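Local coordinates for protein telomeric DNA-binding factor trf1 (Schizosaccharomyces pombe, PDB 6K5S) that probably binds telomeric DNA as a TRF-family factor, the all-helical domain described here forming a two-chain assembly, at residues A[58-63]-A[71-76]; A[64-69]-A[83-88]; A[149-154]-A[192-197]; A[161-166]-A[181-186]. All blocks are in the same frame, centred on the assembly; numbering follows the deposited sequence.

Interaction 1 (A[58-63]-A[71-76]); sequences DIYTEE and IGMRTP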
loop_
_atom_site.group_PDB
_atom_site.type_symbol
_atom_site.label_atom_id
_atom_site.label_comp_id
_atom_site.label_asym_id
_atom_site.label_seq_id
_atom_site.Cartn_x
_atom_site.Cartn_y
_atom_site.Cartn_z
ATOM N N ASP A 58 5.341 3.676 -8.476
ATOM C CA ASP A 58 5.149 3.606 -9.924
ATOM C C ASP A 58 3.817 4.209 -10.351
ATOM O O ASP A 58 3.691 4.692 -11.483
ATOM C CB ASP A 58 5.261 2.160 -10.384
ATOM C CG ASP A 58 6.692 1.696 -10.468
ATOM O OD1 ASP A 58 7.607 2.559 -10.416
ATOM O OD2 ASP A 58 6.896 0.470 -10.596
ATOM N N ILE A 59 2.826 4.213 -9.459
ATOM C CA ILE A 59 1.568 4.903 -9.735
ATOM C C ILE A 59 1.778 6.408 -9.821
ATOM O O ILE A 59 1.102 7.094 -10.601
ATOM C CB ILE A 59 0.523 4.524 -8.668
ATOM C CG1 ILE A 59 0.012 3.118 -8.949
ATOM C CG2 ILE A 59 -0.636 5.519 -8.637
ATOM C CD1 ILE A 59 -0.251 2.301 -7.741
ATOM N N TYR A 60 2.722 6.947 -9.055
ATOM C CA TYR A 60 2.916 8.390 -8.991
ATOM C C TYR A 60 3.970 8.914 -9.941
ATOM O O TYR A 60 3.915 10.091 -10.311
ATOM C CB TYR A 60 3.293 8.810 -7.564
ATOM C CG TYR A 60 2.103 8.735 -6.663
ATOM C CD1 TYR A 60 1.748 7.533 -6.050
ATOM C CD2 TYR A 60 1.290 9.838 -6.488
ATOM C CE1 TYR A 60 0.632 7.448 -5.258
ATOM C CE2 TYR A 60 0.162 9.773 -5.690
ATOM C CZ TYR A 60 -0.155 8.572 -5.073
ATOM O OH TYR A 60 -1.266 8.520 -4.286
ATOM N N THR A 61 4.966 8.107 -10.306
ATOM C CA THR A 61 6.006 8.625 -11.175
ATOM C C THR A 61 6.596 7.507 -12.025
ATOM O O THR A 61 6.722 6.363 -11.580
ATOM C CB THR A 61 7.114 9.333 -10.369
ATOM O OG1 THR A 61 8.021 9.971 -11.271
ATOM C CG2 THR A 61 7.891 8.354 -9.515
ATOM N N GLU A 62 6.952 7.833 -13.261
ATOM C CA GLU A 62 7.809 6.927 -14.009
ATOM C C GLU A 62 9.278 7.329 -13.938
ATOM O O GLU A 62 10.108 6.695 -14.586
ATOM C CB GLU A 62 7.354 6.821 -15.472
ATOM C CG GLU A 62 6.660 8.037 -16.016
ATOM C CD GLU A 62 6.257 7.885 -17.483
ATOM O OE1 GLU A 62 5.784 6.801 -17.886
ATOM O OE2 GLU A 62 6.440 8.855 -18.238
ATOM N N GLU A 63 9.613 8.383 -13.197
ATOM C CA GLU A 63 10.986 8.839 -13.041
ATOM C C GLU A 63 11.504 8.463 -11.647
ATOM O O GLU A 63 10.952 7.569 -10.982
ATOM C CB GLU A 63 11.061 10.347 -13.308
ATOM C CG GLU A 63 10.243 10.839 -14.504
ATOM C CD GLU A 63 10.717 10.283 -15.838
ATOM O OE1 GLU A 63 10.172 10.704 -16.893
ATOM O OE2 GLU A 63 11.631 9.424 -15.853
ATOM N N ILE A 71 1.883 15.903 -11.880
ATOM C CA ILE A 71 0.815 14.916 -11.838
ATOM C C ILE A 71 -0.469 15.480 -11.224
ATOM O O ILE A 71 -1.367 14.711 -10.861
ATOM C CB ILE A 71 1.261 13.647 -11.097
ATOM C CG1 ILE A 71 1.815 14.015 -9.716
ATOM C CG2 ILE A 71 2.341 12.917 -11.868
ATOM C CD1 ILE A 71 2.142 12.796 -8.876
ATOM N N GLY A 72 -0.580 16.799 -11.087
ATOM C CA GLY A 72 -1.832 17.378 -10.626
ATOM C C GLY A 72 -2.176 17.077 -9.185
ATOM O O GLY A 72 -3.359 17.002 -8.839
ATOM N N MET A 73 -1.172 16.904 -8.333
ATOM C CA MET A 73 -1.369 16.653 -6.907
ATOM C C MET A 73 -1.251 18.006 -6.202
ATOM O O MET A 73 -0.146 18.468 -5.901
ATOM C CB MET A 73 -0.345 15.634 -6.409
ATOM C CG MET A 73 -0.709 14.212 -6.801
ATOM S SD MET A 73 -2.102 13.409 -5.988
ATOM C CE MET A 73 -2.963 13.044 -7.555
ATOM N N ARG A 74 -2.394 18.660 -5.937
ATOM C CA ARG A 74 -2.377 20.076 -5.580
ATOM C C ARG A 74 -2.826 20.426 -4.164
ATOM O O ARG A 74 -2.507 21.529 -3.712
ATOM C CB ARG A 74 -3.249 20.877 -6.557
ATOM C CG ARG A 74 -3.163 20.388 -7.967
ATOM C CD ARG A 74 -2.835 21.513 -8.915
ATOM N NE ARG A 74 -3.043 21.082 -10.294
ATOM C CZ ARG A 74 -2.722 21.801 -11.362
ATOM N NH1 ARG A 74 -2.185 23.011 -11.224
ATOM N NH2 ARG A 74 -2.955 21.313 -12.566
ATOM N N THR A 75 -3.557 19.556 -3.459
ATOM C CA THR A 75 -4.016 19.906 -2.113
ATOM C C THR A 75 -2.862 19.917 -1.112
ATOM O O THR A 75 -1.828 19.273 -1.323
ATOM C CB THR A 75 -5.090 18.941 -1.606
ATOM O OG1 THR A 75 -4.459 17.786 -1.028
ATOM C CG2 THR A 75 -6.083 18.542 -2.732
ATOM N N PRO A 76 -3.023 20.643 0.002
ATOM C CA PRO A 76 -1.964 20.655 1.026
ATOM C C PRO A 76 -1.578 19.267 1.520
ATOM O O PRO A 76 -0.386 18.991 1.698
ATOM C CB PRO A 76 -2.576 21.515 2.134
ATOM C CG PRO A 76 -3.519 22.436 1.390
ATOM C CD PRO A 76 -4.104 21.602 0.307
#
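Tyr-60 and Ile-71 meet at about a right angle, the end of the isoleucine coming up against the edge of the tyrosine ring and not over either face. Ile-71 CD1 lies in the ring plane, 3.9 Å from Tyr-60 CD2. The same methyl reaches back to the main chain, with CD1 of Ile-71 3.5 Å from the carbonyl O of Tyr-60, and Ile-71 CG2 sits beside that oxygen at 3.6 Å. The isoleucine therefore straddles the last helical carbonyl with both branches. Its CG1 is wedged between its own backbone N and carbonyl carbon (chi1 53°), and from there the chain extends straight to the ring edge. Further along the same edge, the sulfur SD of Met-73 approaches Tyr-60 CE2 at 4.3 Å, a looser apolar contact near the ring plane. The far end of the ring is tied down by a hydrogen bond between Tyr-60 OH and the backbone O of Arg-6, while Leu-9, Ile-10 and Leu-13 add apolar packing around it. Thr-61 OG1 accepts a hydrogen bond from Glu-63 N at 3.0 Å, an ST turn just past the helix. The whole is a helix C-terminus turning into a long connection, whose returning residues pack on the last aromatic of helix 41-60 within the all-helical TRF-family domain.

Interaction 2 (A[64-69]-A[83-88]); sequences SFIYSS and RRANLA
The ring of Phe-65 and the carboxamide of Asn-86 stand almost perpendicular, their planes 82° apart. At the edge of the phenyl ring, in its plane, lies the backbone O of Asn-86, 3.5 Å from Phe-65 CE1, while the amide oxygen OD1 sits 3.5 Å from Phe-65 CB. One face of the neighbouring Tyr-67 ring is covered, toward its rim, by the carbonyl carbon of Phe-65. The Asn-86 amide itself is gripped at both ends by a single residue. Ile-66 N donates to Asn-86 OD1 at 2.9 Å, approaching on a lone pair in the carbonyl plane, and Asn-86 ND2 donates to Ile-66 O at 2.8 Å. Both bonds are nearly straight (170° and 169°), and the second lies close to the amide plane, so the pair fixes the flip of the amide as well as its tilt. Cutting this residue back to an alanine would be likely to leave the N and O of Ile-66 without their mates and the loop less firmly tied to the helix. Beside this pair of bonds, Ile-66 CD1 packs on Ala-85 CB at 3.9 Å. Phe-65 continues into a pocket formed with Ile-89, Phe-90, Leu-105 and Val-112. An asparagine side chain pairing with the N-H and C=O of one extended residue mimics a strand partner, and here it fastens the irregular connection to helix 76-94 in this all-helical TRF-family domain.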
loop_
_atom_site.group_PDB
_atom_site.type_symbol
_atom_site.label_atom_id
_atom_site.label_comp_id
_atom_site.label_asym_id
_atom_site.label_seq_id
_atom_site.Cartn_x
_atom_site.Cartn_y
_atom_site.Cartn_z
ATOM N N SER A 64 12.584 9.125 -11.220
ATOM C CA SER A 64 13.154 8.807 -9.920
ATOM C C SER A 64 12.277 9.336 -8.791
ATOM O O SER A 64 12.003 8.610 -7.833
ATOM C CB SER A 64 14.566 9.374 -9.815
ATOM O OG SER A 64 15.459 8.673 -10.655
ATOM N N PHE A 65 11.815 10.581 -8.897
ATOM C CA PHE A 65 11.066 11.242 -7.838
ATOM C C PHE A 65 9.682 11.657 -8.331
ATOM O O PHE A 65 9.353 11.567 -9.524
ATOM C CB PHE A 65 11.831 12.467 -7.303
ATOM C CG PHE A 65 13.089 12.113 -6.597
ATOM C CD1 PHE A 65 13.063 11.772 -5.250
ATOM C CD2 PHE A 65 14.301 12.086 -7.281
ATOM C CE1 PHE A 65 14.235 11.417 -4.592
ATOM C CE2 PHE A 65 15.483 11.732 -6.627
ATOM C CZ PHE A 65 15.449 11.411 -5.284
ATOM N N ILE A 66 8.868 12.108 -7.380
ATOM C CA ILE A 66 7.479 12.486 -7.629
ATOM C C ILE A 66 7.383 13.997 -7.705
ATOM O O ILE A 66 7.782 14.704 -6.764
ATOM C CB ILE A 66 6.553 11.958 -6.530
ATOM C CG1 ILE A 66 6.733 10.459 -6.379
ATOM C CG2 ILE A 66 5.068 12.316 -6.837
ATOM C CD1 ILE A 66 5.907 9.904 -5.270
ATOM N N TYR A 67 6.812 14.490 -8.800
ATOM C CA TYR A 67 6.705 15.922 -9.046
ATOM C C TYR A 67 5.222 16.271 -8.959
ATOM O O TYR A 67 4.462 16.001 -9.891
ATOM C CB TYR A 67 7.330 16.262 -10.389
ATOM C CG TYR A 67 8.762 15.771 -10.506
ATOM C CD1 TYR A 67 9.768 16.330 -9.737
ATOM C CD2 TYR A 67 9.100 14.741 -11.379
ATOM C CE1 TYR A 67 11.080 15.882 -9.831
ATOM C CE2 TYR A 67 10.411 14.284 -11.488
ATOM C CZ TYR A 67 11.399 14.863 -10.716
ATOM O OH TYR A 67 12.711 14.417 -10.827
ATOM N N SER A 68 4.808 16.818 -7.812
ATOM C CA SER A 68 3.377 16.906 -7.527
ATOM C C SER A 68 2.673 17.773 -8.559
ATOM O O SER A 68 1.578 17.435 -9.017
ATOM C CB SER A 68 3.130 17.423 -6.099
ATOM O OG SER A 68 3.808 18.643 -5.808
ATOM N N SER A 69 3.303 18.877 -8.961
ATOM C CA SER A 69 2.699 19.731 -9.976
ATOM C C SER A 69 2.515 18.981 -11.294
ATOM O O SER A 69 1.469 19.113 -11.951
ATOM C CB SER A 69 3.552 20.987 -10.169
ATOM O OG SER A 69 4.863 20.642 -10.583
ATOM N N ARG A 83 5.978 15.236 -0.694
ATOM C CA ARG A 83 7.267 15.694 -0.167
ATOM C C ARG A 83 7.900 14.643 0.737
ATOM O O ARG A 83 9.107 14.368 0.637
ATOM C CB ARG A 83 7.111 17.017 0.582
ATOM C CG ARG A 83 6.949 18.203 -0.343
ATOM C CD ARG A 83 7.008 19.503 0.438
ATOM N NE ARG A 83 6.054 19.552 1.534
ATOM C CZ ARG A 83 4.961 20.311 1.530
ATOM N NH1 ARG A 83 4.693 21.070 0.479
ATOM N NH2 ARG A 83 4.146 20.313 2.576
ATOM N N ARG A 84 7.092 14.052 1.629
ATOM C CA ARG A 84 7.534 12.927 2.446
ATOM C C ARG A 84 7.993 11.767 1.582
ATOM O O ARG A 84 9.022 11.138 1.876
ATOM C CB ARG A 84 6.405 12.469 3.379
ATOM C CG ARG A 84 5.978 13.506 4.430
ATOM C CD ARG A 84 6.095 12.970 5.873
ATOM N NE ARG A 84 5.706 13.990 6.855
ATOM C CZ ARG A 84 4.676 13.874 7.683
ATOM N NH1 ARG A 84 3.927 12.775 7.667
ATOM N NH2 ARG A 84 4.391 14.858 8.534
ATOM N N ALA A 85 7.230 11.450 0.526
ATOM C CA ALA A 85 7.598 10.328 -0.321
ATOM C C ALA A 85 8.964 10.555 -0.941
ATOM O O ALA A 85 9.800 9.648 -0.970
ATOM C CB ALA A 85 6.524 10.099 -1.394
ATOM N N ASN A 86 9.218 11.777 -1.424
ATOM C CA ASN A 86 10.501 12.075 -2.043
ATOM C C ASN A 86 11.658 11.912 -1.063
ATOM O O ASN A 86 12.722 11.410 -1.444
ATOM C CB ASN A 86 10.466 13.485 -2.650
ATOM C CG ASN A 86 9.758 13.497 -4.017
ATOM O OD1 ASN A 86 9.586 12.443 -4.637
ATOM N ND2 ASN A 86 9.349 14.676 -4.483
ATOM N N LEU A 87 11.472 12.302 0.205
ATOM C CA LEU A 87 12.490 12.020 1.217
ATOM C C LEU A 87 12.703 10.525 1.406
ATOM O O LEU A 87 13.850 10.064 1.528
ATOM C CB LEU A 87 12.110 12.664 2.556
ATOM C CG LEU A 87 12.346 14.173 2.503
ATOM C CD1 LEU A 87 11.398 14.903 3.436
ATOM C CD2 LEU A 87 13.808 14.445 2.842
ATOM N N ALA A 88 11.614 9.752 1.458
ATOM C CA ALA A 88 11.758 8.312 1.641
ATOM C C ALA A 88 12.481 7.697 0.455
ATOM O O ALA A 88 13.342 6.821 0.627
ATOM C CB ALA A 88 10.385 7.664 1.851
#

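Interaction 3 (A[149-154]-A[192-197]); sequences DILNDL and RLANFS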
loop_
_atom_site.group_PDB
_atom_site.type_symbol
_atom_site.label_atom_id
_atom_site.label_comp_id
_atom_site.label_asym_id
_atom_site.label_seq_id
_atom_site.Cartn_x
_atom_site.Cartn_y
_atom_site.Cartn_z
ATOM N N ASP A 149 35.500 16.590 -16.392
ATOM C CA ASP A 149 34.124 16.588 -16.892
ATOM C C ASP A 149 33.129 16.313 -15.771
ATOM O O ASP A 149 32.072 16.961 -15.669
ATOM C CB ASP A 149 33.955 15.538 -17.999
ATOM C CG ASP A 149 34.777 15.837 -19.230
ATOM O OD1 ASP A 149 35.443 16.905 -19.271
ATOM O OD2 ASP A 149 34.758 14.987 -20.155
ATOM N N ILE A 150 33.426 15.312 -14.951
ATOM C CA ILE A 150 32.560 14.981 -13.824
ATOM C C ILE A 150 32.393 16.184 -12.911
ATOM O O ILE A 150 31.276 16.547 -12.507
ATOM C CB ILE A 150 33.134 13.777 -13.056
ATOM C CG1 ILE A 150 33.402 12.648 -14.042
ATOM C CG2 ILE A 150 32.204 13.400 -11.922
ATOM C CD1 ILE A 150 33.486 11.326 -13.426
ATOM N N LEU A 151 33.505 16.833 -12.596
ATOM C CA LEU A 151 33.464 17.905 -11.616
ATOM C C LEU A 151 32.706 19.107 -12.148
ATOM O O LEU A 151 31.996 19.774 -11.388
ATOM C CB LEU A 151 34.877 18.288 -11.196
ATOM C CG LEU A 151 35.503 17.314 -10.211
ATOM C CD1 LEU A 151 37.027 17.485 -10.093
ATOM C CD2 LEU A 151 34.841 17.484 -8.832
ATOM N N ASN A 152 32.841 19.401 -13.448
ATOM C CA ASN A 152 32.142 20.550 -14.009
ATOM C C ASN A 152 30.641 20.312 -14.041
ATOM O O ASN A 152 29.863 21.267 -13.941
ATOM C CB ASN A 152 32.669 20.874 -15.413
ATOM C CG ASN A 152 33.997 21.623 -15.388
ATOM O OD1 ASN A 152 34.453 22.105 -14.343
ATOM N ND2 ASN A 152 34.640 21.702 -16.549
ATOM N N ASP A 153 30.210 19.050 -14.154
ATOM C CA ASP A 153 28.785 18.756 -14.045
ATOM C C ASP A 153 28.312 18.888 -12.607
ATOM O O ASP A 153 27.235 19.437 -12.347
ATOM C CB ASP A 153 28.488 17.344 -14.546
ATOM C CG ASP A 153 28.592 17.227 -16.041
ATOM O OD1 ASP A 153 28.791 18.263 -16.718
ATOM O OD2 ASP A 153 28.483 16.093 -16.536
ATOM N N LEU A 154 29.099 18.381 -11.660
ATOM C CA LEU A 154 28.622 18.304 -10.288
ATOM C C LEU A 154 28.778 19.614 -9.536
ATOM O O LEU A 154 28.028 19.859 -8.590
ATOM C CB LEU A 154 29.355 17.196 -9.545
ATOM C CG LEU A 154 28.853 15.800 -9.890
ATOM C CD1 LEU A 154 29.792 14.786 -9.268
ATOM C CD2 LEU A 154 27.410 15.589 -9.421
ATOM N N ARG A 192 39.654 21.308 -4.216
ATOM C CA ARG A 192 40.287 20.248 -3.436
ATOM C C ARG A 192 40.135 18.899 -4.124
ATOM O O ARG A 192 41.077 18.094 -4.156
ATOM C CB ARG A 192 39.705 20.198 -2.023
ATOM C CG ARG A 192 40.015 18.893 -1.303
ATOM C CD ARG A 192 39.990 19.035 0.202
ATOM N NE ARG A 192 41.268 19.521 0.704
ATOM C CZ ARG A 192 41.505 20.796 0.979
ATOM N NH1 ARG A 192 42.691 21.168 1.432
ATOM N NH2 ARG A 192 40.543 21.696 0.797
ATOM N N LEU A 193 38.963 18.642 -4.708
ATOM C CA LEU A 193 38.742 17.354 -5.346
ATOM C C LEU A 193 39.585 17.218 -6.608
ATOM O O LEU A 193 40.144 16.145 -6.873
ATOM C CB LEU A 193 37.250 17.172 -5.656
ATOM C CG LEU A 193 36.366 16.875 -4.438
ATOM C CD1 LEU A 193 34.910 16.851 -4.849
ATOM C CD2 LEU A 193 36.735 15.580 -3.724
ATOM N N ALA A 194 39.695 18.294 -7.397
ATOM C CA ALA A 194 40.408 18.193 -8.665
ATOM C C ALA A 194 41.908 18.024 -8.437
ATOM O O ALA A 194 42.561 17.237 -9.130
ATOM C CB ALA A 194 40.126 19.422 -9.528
ATOM N N ASN A 195 42.455 18.728 -7.456
ATOM C CA ASN A 195 43.884 18.725 -7.155
ATOM C C ASN A 195 44.312 17.635 -6.178
ATOM O O ASN A 195 45.505 17.548 -5.866
ATOM C CB ASN A 195 44.298 20.081 -6.584
ATOM C CG ASN A 195 44.030 21.215 -7.541
ATOM O OD1 ASN A 195 43.522 22.267 -7.152
ATOM N ND2 ASN A 195 44.363 21.004 -8.803
ATOM N N PHE A 196 43.389 16.811 -5.681
ATOM C CA PHE A 196 43.777 15.778 -4.730
ATOM C C PHE A 196 44.548 14.661 -5.417
ATOM O O PHE A 196 44.282 14.304 -6.564
ATOM C CB PHE A 196 42.570 15.166 -4.024
ATOM C CG PHE A 196 42.951 14.272 -2.871
ATOM C CD1 PHE A 196 43.148 14.804 -1.609
ATOM C CD2 PHE A 196 43.144 12.912 -3.059
ATOM C CE1 PHE A 196 43.503 13.997 -0.546
ATOM C CE2 PHE A 196 43.503 12.102 -2.001
ATOM C CZ PHE A 196 43.683 12.643 -0.743
ATOM N N SER A 197 45.498 14.091 -4.686
ATOM C CA SER A 197 46.289 13.010 -5.218
ATOM C C SER A 197 46.715 12.168 -4.027
ATOM O O SER A 197 47.163 12.738 -3.022
ATOM C CB SER A 197 47.518 13.509 -5.975
ATOM O OG SER A 197 48.347 12.427 -6.360
#
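Leu-151 carries the whole contact from helix 147-154, splitting its two methyls between neighbouring residues of the other helix. Just before it in sequence, Ile-150 turns to helix 122-141, packing on Tyr-136, Ala-139 and Met-140. Leu-151 follows with CG anti to its carbonyl carbon (chi1 -78°), a torsion that sends the branched end across to helix 177-195. Its CD1 reaches Ala-194, 3.7 Å from CB and equally close to CA, the small residue letting the methyl come right down to the backbone. Its CD2 goes the other way, 4.0 Å from both CB and CD1 of Leu-193, whose side chain it meets at a slant. This is helix-on-helix apolar packing within the helical TRF-family domain, joining a short helix to the later turns of helix 177-195 without any hydrogen bond between the two segments. An alanine in place of Leu-151 would probably open a gap against Leu-193 and Ala-194, taking away the apolar contact between the two segments. Next along, Asn-152 OD1 takes a hydrogen bond from Lys-190 NZ, a polar link to the same helix. Asp-153 OD2 forms a salt bridge with Arg-145, and Leu-154 ends the segment, its backbone O held by Lys-132 NZ.

Interaction 4 (A[161-166]-A[181-186]); sequences HRFLIR and QIIEKC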
loop_
_atom_site.group_PDB
_atom_site.type_symbol
_atom_site.label_atom_id
_atom_site.label_comp_id
_atom_site.label_asym_id
_atom_site.label_seq_id
_atom_site.Cartn_x
_atom_site.Cartn_y
_atom_site.Cartn_z
ATOM N N HIS A 161 22.905 31.275 -10.801
ATOM C CA HIS A 161 21.704 31.375 -11.621
ATOM C C HIS A 161 20.719 30.266 -11.290
ATOM O O HIS A 161 19.502 30.477 -11.348
ATOM C CB HIS A 161 22.056 31.332 -13.103
ATOM C CG HIS A 161 20.871 31.513 -14.000
ATOM N ND1 HIS A 161 20.631 30.708 -15.092
ATOM C CD2 HIS A 161 19.850 32.401 -13.953
ATOM C CE1 HIS A 161 19.515 31.095 -15.683
ATOM N NE2 HIS A 161 19.022 32.120 -15.012
ATOM N N ARG A 162 21.221 29.084 -10.928
ATOM C CA ARG A 162 20.319 28.013 -10.529
ATOM C C ARG A 162 19.567 28.370 -9.253
ATOM O O ARG A 162 18.364 28.105 -9.145
ATOM C CB ARG A 162 21.092 26.706 -10.363
ATOM C CG ARG A 162 21.269 25.952 -11.655
ATOM C CD ARG A 162 21.575 24.494 -11.390
ATOM N NE ARG A 162 22.750 24.050 -12.132
ATOM C CZ ARG A 162 22.695 23.232 -13.175
ATOM N NH1 ARG A 162 21.515 22.784 -13.588
ATOM N NH2 ARG A 162 23.810 22.866 -13.800
ATOM N N PHE A 163 20.254 28.979 -8.275
ATOM C CA PHE A 163 19.576 29.363 -7.037
ATOM C C PHE A 163 18.494 30.404 -7.299
ATOM O O PHE A 163 17.414 30.355 -6.698
ATOM C CB PHE A 163 20.568 29.917 -6.014
ATOM C CG PHE A 163 21.355 28.873 -5.288
ATOM C CD1 PHE A 163 20.762 27.691 -4.881
ATOM C CD2 PHE A 163 22.694 29.077 -5.012
ATOM C CE1 PHE A 163 21.487 26.728 -4.213
ATOM C CE2 PHE A 163 23.431 28.125 -4.332
ATOM C CZ PHE A 163 22.829 26.943 -3.932
ATOM N N LEU A 164 18.780 31.380 -8.163
ATOM C CA LEU A 164 17.790 32.409 -8.470
ATOM C C LEU A 164 16.596 31.801 -9.196
ATOM O O LEU A 164 15.438 32.028 -8.819
ATOM C CB LEU A 164 18.434 33.530 -9.299
ATOM C CG LEU A 164 19.464 34.377 -8.537
ATOM C CD1 LEU A 164 20.270 35.325 -9.429
ATOM C CD2 LEU A 164 18.793 35.174 -7.443
ATOM N N ILE A 165 16.868 30.997 -10.221
ATOM C CA ILE A 165 15.811 30.333 -10.978
ATOM C C ILE A 165 14.894 29.538 -10.057
ATOM O O ILE A 165 13.663 29.596 -10.184
ATOM C CB ILE A 165 16.432 29.443 -12.075
ATOM C CG1 ILE A 165 17.003 30.315 -13.197
ATOM C CG2 ILE A 165 15.420 28.458 -12.625
ATOM C CD1 ILE A 165 16.206 31.566 -13.442
ATOM N N ARG A 166 15.465 28.792 -9.109
ATOM C CA ARG A 166 14.624 27.865 -8.362
ATOM C C ARG A 166 13.657 28.572 -7.427
ATOM O O ARG A 166 12.710 27.937 -6.959
ATOM C CB ARG A 166 15.467 26.870 -7.565
ATOM C CG ARG A 166 15.845 27.372 -6.196
ATOM C CD ARG A 166 16.496 26.319 -5.321
ATOM N NE ARG A 166 15.603 25.803 -4.285
ATOM C CZ ARG A 166 15.172 26.506 -3.239
ATOM N NH1 ARG A 166 15.545 27.771 -3.074
ATOM N NH2 ARG A 166 14.377 25.943 -2.349
ATOM N N GLN A 181 27.352 31.475 0.518
ATOM C CA GLN A 181 28.246 30.600 1.276
ATOM C C GLN A 181 28.345 29.217 0.636
ATOM O O GLN A 181 29.431 28.615 0.590
ATOM C CB GLN A 181 27.770 30.484 2.721
ATOM C CG GLN A 181 28.165 31.654 3.591
ATOM C CD GLN A 181 29.653 31.900 3.552
ATOM O OE1 GLN A 181 30.447 30.982 3.774
ATOM N NE2 GLN A 181 30.046 33.137 3.256
ATOM N N ILE A 182 27.217 28.684 0.153
ATOM C CA ILE A 182 27.244 27.381 -0.507
ATOM C C ILE A 182 28.094 27.443 -1.766
ATOM O O ILE A 182 28.954 26.584 -2.002
ATOM C CB ILE A 182 25.818 26.900 -0.829
ATOM C CG1 ILE A 182 25.019 26.698 0.452
ATOM C CG2 ILE A 182 25.879 25.610 -1.632
ATOM C CD1 ILE A 182 23.536 26.528 0.185
ATOM N N ILE A 183 27.865 28.458 -2.601
ATOM C CA ILE A 183 28.667 28.591 -3.808
ATOM C C ILE A 183 30.149 28.630 -3.457
ATOM O O ILE A 183 30.973 27.954 -4.088
ATOM C CB ILE A 183 28.232 29.830 -4.604
ATOM C CG1 ILE A 183 26.794 29.649 -5.083
ATOM C CG2 ILE A 183 29.148 30.043 -5.798
ATOM C CD1 ILE A 183 26.304 30.773 -5.888
ATOM N N GLU A 184 30.508 29.382 -2.415
ATOM C CA GLU A 184 31.913 29.482 -2.039
ATOM C C GLU A 184 32.434 28.161 -1.484
ATOM O O GLU A 184 33.542 27.732 -1.840
ATOM C CB GLU A 184 32.108 30.615 -1.034
ATOM C CG GLU A 184 33.554 30.895 -0.675
ATOM C CD GLU A 184 33.726 32.260 -0.028
ATOM O OE1 GLU A 184 32.826 33.115 -0.192
ATOM O OE2 GLU A 184 34.754 32.476 0.649
ATOM N N LYS A 185 31.642 27.489 -0.637
ATOM C CA LYS A 185 32.043 26.183 -0.115
ATOM C C LYS A 185 32.178 25.162 -1.233
ATOM O O LYS A 185 33.095 24.327 -1.221
ATOM C CB LYS A 185 31.034 25.687 0.920
ATOM C CG LYS A 185 31.140 26.369 2.283
ATOM C CD LYS A 185 29.973 26.016 3.205
ATOM C CE LYS A 185 30.023 24.561 3.661
ATOM N NZ LYS A 185 28.897 24.224 4.600
ATOM N N CYS A 186 31.263 25.204 -2.199
ATOM C CA CYS A 186 31.304 24.261 -3.307
ATOM C C CYS A 186 32.517 24.499 -4.200
ATOM O O CYS A 186 33.173 23.538 -4.619
ATOM C CB CYS A 186 30.007 24.356 -4.103
ATOM S SG CYS A 186 28.682 23.393 -3.369
#
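The Phe-163 ring goes edge-first into two adjacent isoleucines of helix 177-195, each of which touches a different part of its rim. Ile-183 takes the CE2 side, with its CG1 3.8 Å from Phe-163 CE2. Its CD1 runs on to lie 4.1 Å from Phe-163 CD2, so that the isoleucine chain follows the ring edge while the two side chains slide past each other in opposite directions. Ile-182 meets the end of the ring instead: its CG2 is 4.0 Å from Phe-163 CZ, its CD1 slightly farther from the same carbon at 4.2 Å, and the two side chains meet at a slant. The contact is wholly apolar, and no hydrogen bond joins the two segments.

The ring spans a wide separation, the CA atoms of Phe-163 and Ile-183 being 9.7 Å apart. A chi1 of -79° sets CG of Phe-163 beside the backbone N and opposite the carbonyl carbon, and from there the ring points straight across that space. This is aromatic-aliphatic packing between helix 159-166 and helix 177-195, consecutive helices of the all-helical TRF-family domain.

Around this first shell, Met-159 packs on both Ile-182 and Ile-183, one turn ahead of the phenylalanine, while Leu-175 from the intervening loop also touches Ile-183. Leu-110 of helix 102-113 packs against Phe-163. Farther out, Arg-162 is held by a salt bridge from NE to Asp-158, and Arg-166 NH2 reaches the backbone O atoms of Ala-114 and Ser-118.

In the fold
Interactions 1 and 2 form one continuous patch, their centres about 8 Å apart and their segments alternating along the chain. Ile-66 joins them, its CG2 packing 3.6 Å from Ile-71 CD1 and its CD1 3.6 Å from Tyr-60 CB, while Met-73 N probably bonds to Ser-68 O at 2.9 Å. Together they pin residues of the connection between helices 41-60 and 76-94 to both helices. Interactions 3 and 4 both use helix 177-195; their centres lie about 18 Å apart, and interaction 4 is nested within the loop that interaction 3 closes. Interactions 1 and 3 sit on opposite sides of the chain's centre, about 35 Å between centres. Near interaction 1, Ile-59 packs on Met-52 of the second subunit.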